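Local coordinates for protein nicotinate-nucleotide pyrophosphorylase (Pyrococcus furiosus, PDB 2I14) that probably catalyses ATP-dependent formation of nicotinate mononucleotide from nicotinate and phosphoribosyl pyrophosphate, a step in NAD biosynthesis, at residues T23-F28 and Y107-L112. Residues are numbered along the deposited sequence; the frame is centred on the assembly and turned at random.
Sequences TTDVYF and YETALL. With PCP (1-alpha-pyrophosphoryl-2-alpha,3-alpha-dihydroxy-4-beta-cyclopentane-methanol-5-phosphate), chain L.
Thr109, in the first turn of helix 108-131, is the side chain to follow, because it points toward the loop that runs into helix 26-37. Its CB lies against the backbone of Thr24, 3.5 Å from Thr24 CA. From there it forks. The methyl CG2, anti to the backbone N, turns to the carbonyl oxygen of Thr23 and the carboxylate of Asp25. The hydroxyl OG1 lies beside the backbone N, anti to the carbonyl carbon (chi1 -47°), which aims it at Asp25: it accepts a hydrogen bond from Asp25 N at 3.2 Å, bent to 143° at the hydrogen. The same OG1 donates a weak bond to Asp25 OD2, 3.0 Å away, and sits at the edge of the Phe28 ring, near its plane.

One residue earlier, Glu108 crosses Phe28 at about a right angle: its CB is 3.6 Å from Phe28 CE1 and its CD 3.4 Å from Phe28 CZ, with the carboxylate tilted 35° to the ring. Glu108 OE2 is hydrogen-bonded to Tyr101 OH. Tyr27 CE2 lies over the centre of the Phe28 ring, and Tyr27 OH donates to PCP O2B at 2.7 Å.

Asp25 OD2 also forms a salt bridge with Arg143 and OD1 a hydrogen bond with Ser166, both of the second subunit. One threonine hydroxyl thus ties the 23-28 backbone and an interface carboxylate to helix 108-131, while nearby Tyr27 reaches a ligand that the second subunit also binds.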
loop_
_atom_site.group_PDB
_atom_site.type_symbol
_atom_site.label_atom_id
_atom_site.label_comp_id
_atom_site.label_asym_id
_atom_site.label_seq_id
_atom_site.Cartn_x
_atom_site.Cartn_y
_atom_site.Cartn_z
ATOM N N THR A 23 -18.780 -41.977 -6.607
ATOM C CA THR A 23 -17.838 -40.892 -6.349
ATOM C C THR A 23 -18.399 -39.767 -5.495
ATOM O O THR A 23 -17.868 -38.660 -5.514
ATOM C CB THR A 23 -17.346 -40.258 -7.668
ATOM O OG1 THR A 23 -18.481 -39.897 -8.470
ATOM C CG2 THR A 23 -16.458 -41.219 -8.437
ATOM N N THR A 24 -19.460 -40.025 -4.746
ATOM C CA THR A 24 -20.015 -38.949 -3.942
ATOM C C THR A 24 -19.472 -38.911 -2.531
ATOM O O THR A 24 -18.676 -39.763 -2.127
ATOM C CB THR A 24 -21.559 -39.014 -3.874
ATOM O OG1 THR A 24 -21.967 -40.035 -2.962
ATOM C CG2 THR A 24 -22.124 -39.327 -5.236
ATOM N N ASP A 25 -19.903 -37.891 -1.794
ATOM C CA ASP A 25 -19.508 -37.697 -0.401
ATOM C C ASP A 25 -20.427 -38.615 0.423
ATOM O O ASP A 25 -21.656 -38.530 0.304
ATOM C CB ASP A 25 -19.718 -36.227 0.017
ATOM C CG ASP A 25 -19.076 -35.222 -0.951
ATOM O OD1 ASP A 25 -17.881 -35.367 -1.285
ATOM O OD2 ASP A 25 -19.766 -34.270 -1.367
ATOM N N VAL A 26 -19.841 -39.483 1.248
ATOM C CA VAL A 26 -20.638 -40.414 2.045
ATOM C C VAL A 26 -21.862 -39.817 2.689
ATOM O O VAL A 26 -22.938 -40.399 2.609
ATOM C CB VAL A 26 -19.842 -41.073 3.184
ATOM C CG1 VAL A 26 -18.830 -42.036 2.612
ATOM C CG2 VAL A 26 -19.185 -40.001 4.055
ATOM N N TYR A 27 -21.712 -38.658 3.322
ATOM C CA TYR A 27 -22.853 -38.065 3.995
ATOM C C TYR A 27 -24.090 -37.859 3.108
ATOM O O TYR A 27 -25.160 -37.463 3.588
ATOM C CB TYR A 27 -22.452 -36.767 4.702
ATOM C CG TYR A 27 -22.370 -35.540 3.838
ATOM C CD1 TYR A 27 -22.748 -34.296 4.346
ATOM C CD2 TYR A 27 -21.888 -35.601 2.530
ATOM C CE1 TYR A 27 -22.650 -33.137 3.577
ATOM C CE2 TYR A 27 -21.785 -34.442 1.749
ATOM C CZ TYR A 27 -22.167 -33.218 2.287
ATOM O OH TYR A 27 -22.045 -32.067 1.560
ATOM N N PHE A 28 -23.955 -38.146 1.817
ATOM C CA PHE A 28 -25.091 -38.031 0.906
ATOM C C PHE A 28 -25.783 -39.400 0.858
ATOM O O PHE A 28 -27.014 -39.494 0.734
ATOM C CB PHE A 28 -24.616 -37.593 -0.488
ATOM C CG PHE A 28 -24.513 -36.095 -0.650
ATOM C CD1 PHE A 28 -23.556 -35.533 -1.499
ATOM C CD2 PHE A 28 -25.374 -35.247 0.042
ATOM C CE1 PHE A 28 -23.457 -34.147 -1.652
ATOM C CE2 PHE A 28 -25.285 -33.860 -0.103
ATOM C CZ PHE A 28 -24.324 -33.309 -0.950
ATOM N N TYR A 107 -26.084 -37.325 -6.408
ATOM C CA TYR A 107 -25.385 -36.926 -7.626
ATOM C C TYR A 107 -24.826 -35.514 -7.596
ATOM O O TYR A 107 -24.431 -34.973 -8.630
ATOM C CB TYR A 107 -26.292 -37.100 -8.850
ATOM C CG TYR A 107 -26.472 -38.546 -9.234
ATOM C CD1 TYR A 107 -27.585 -39.271 -8.811
ATOM C CD2 TYR A 107 -25.488 -39.213 -9.964
ATOM C CE1 TYR A 107 -27.713 -40.628 -9.100
ATOM C CE2 TYR A 107 -25.600 -40.572 -10.260
ATOM C CZ TYR A 107 -26.715 -41.275 -9.823
ATOM O OH TYR A 107 -26.825 -42.625 -10.101
ATOM N N GLU A 108 -24.783 -34.915 -6.413
ATOM C CA GLU A 108 -24.252 -33.572 -6.293
ATOM C C GLU A 108 -22.764 -33.582 -6.578
ATOM O O GLU A 108 -22.281 -32.906 -7.482
ATOM C CB GLU A 108 -24.485 -33.026 -4.892
ATOM C CG GLU A 108 -25.937 -32.804 -4.572
ATOM C CD GLU A 108 -26.138 -31.822 -3.428
ATOM O OE1 GLU A 108 -25.369 -30.832 -3.373
ATOM O OE2 GLU A 108 -27.069 -32.028 -2.602
ATOM N N THR A 109 -22.039 -34.370 -5.801
ATOM C CA THR A 109 -20.597 -34.459 -5.943
ATOM C C THR A 109 -20.127 -34.571 -7.399
ATOM O O THR A 109 -19.057 -34.060 -7.781
ATOM C CB THR A 109 -20.085 -35.650 -5.155
ATOM O OG1 THR A 109 -20.683 -35.632 -3.855
ATOM C CG2 THR A 109 -18.566 -35.593 -5.025
ATOM N N ALA A 110 -20.932 -35.229 -8.216
ATOM C CA ALA A 110 -20.567 -35.410 -9.601
ATOM C C ALA A 110 -21.026 -34.259 -10.477
ATOM O O ALA A 110 -20.225 -33.667 -11.188
ATOM C CB ALA A 110 -21.140 -36.725 -10.116
ATOM N N LEU A 111 -22.314 -33.936 -10.428
ATOM C CA LEU A 111 -22.833 -32.861 -11.269
ATOM C C LEU A 111 -22.155 -31.514 -11.020
ATOM O O LEU A 111 -21.711 -30.865 -11.977
ATOM C CB LEU A 111 -24.361 -32.752 -11.128
ATOM C CG LEU A 111 -25.030 -32.186 -9.883
ATOM C CD1 LEU A 111 -25.069 -30.675 -9.993
ATOM C CD2 LEU A 111 -26.447 -32.732 -9.787
ATOM N N LEU A 112 -22.053 -31.094 -9.760
ATOM C CA LEU A 112 -21.409 -29.822 -9.455
ATOM C C LEU A 112 -19.977 -29.800 -9.989
ATOM O O LEU A 112 -19.539 -28.815 -10.561
ATOM C CB LEU A 112 -21.401 -29.558 -7.947
ATOM C CG LEU A 112 -22.737 -29.195 -7.301
ATOM C CD1 LEU A 112 -22.526 -28.902 -5.822
ATOM C CD2 LEU A 112 -23.338 -27.989 -8.011
HETATM C C1 PCP L . -19.392 -27.164 1.654
HETATM C C2 PCP L . -18.771 -28.353 0.887
HETATM C C3 PCP L . -17.822 -29.025 1.913
HETATM C C4 PCP L . -17.264 -27.855 2.757
HETATM C C5 PCP L . -18.424 -26.912 2.765
HETATM C CP PCP L . -15.942 -27.214 2.221
HETATM O O1 PCP L . -20.690 -27.563 2.345
HETATM O O2 PCP L . -19.777 -29.269 0.442
HETATM O O3 PCP L . -18.496 -29.941 2.792
HETATM O OP PCP L . -16.022 -26.633 0.876
HETATM P P PCP L . -15.256 -25.261 0.455
HETATM O O1P PCP L . -14.640 -25.506 -0.870
HETATM O O2P PCP L . -14.230 -24.997 1.508
HETATM O O3P PCP L . -16.311 -24.212 0.393
HETATM P PA PCP L . -21.609 -26.582 3.189
HETATM O O1A PCP L . -21.907 -25.392 2.297
HETATM O O2A PCP L . -20.803 -26.180 4.402
HETATM O O3A PCP L . -22.863 -27.463 3.507
HETATM P PB PCP L . -23.702 -28.553 2.790
HETATM O O1B PCP L . -24.951 -28.882 3.532
HETATM O O2B PCP L . -22.962 -29.797 2.664
HETATM O O3B PCP L . -24.100 -28.137 1.415
#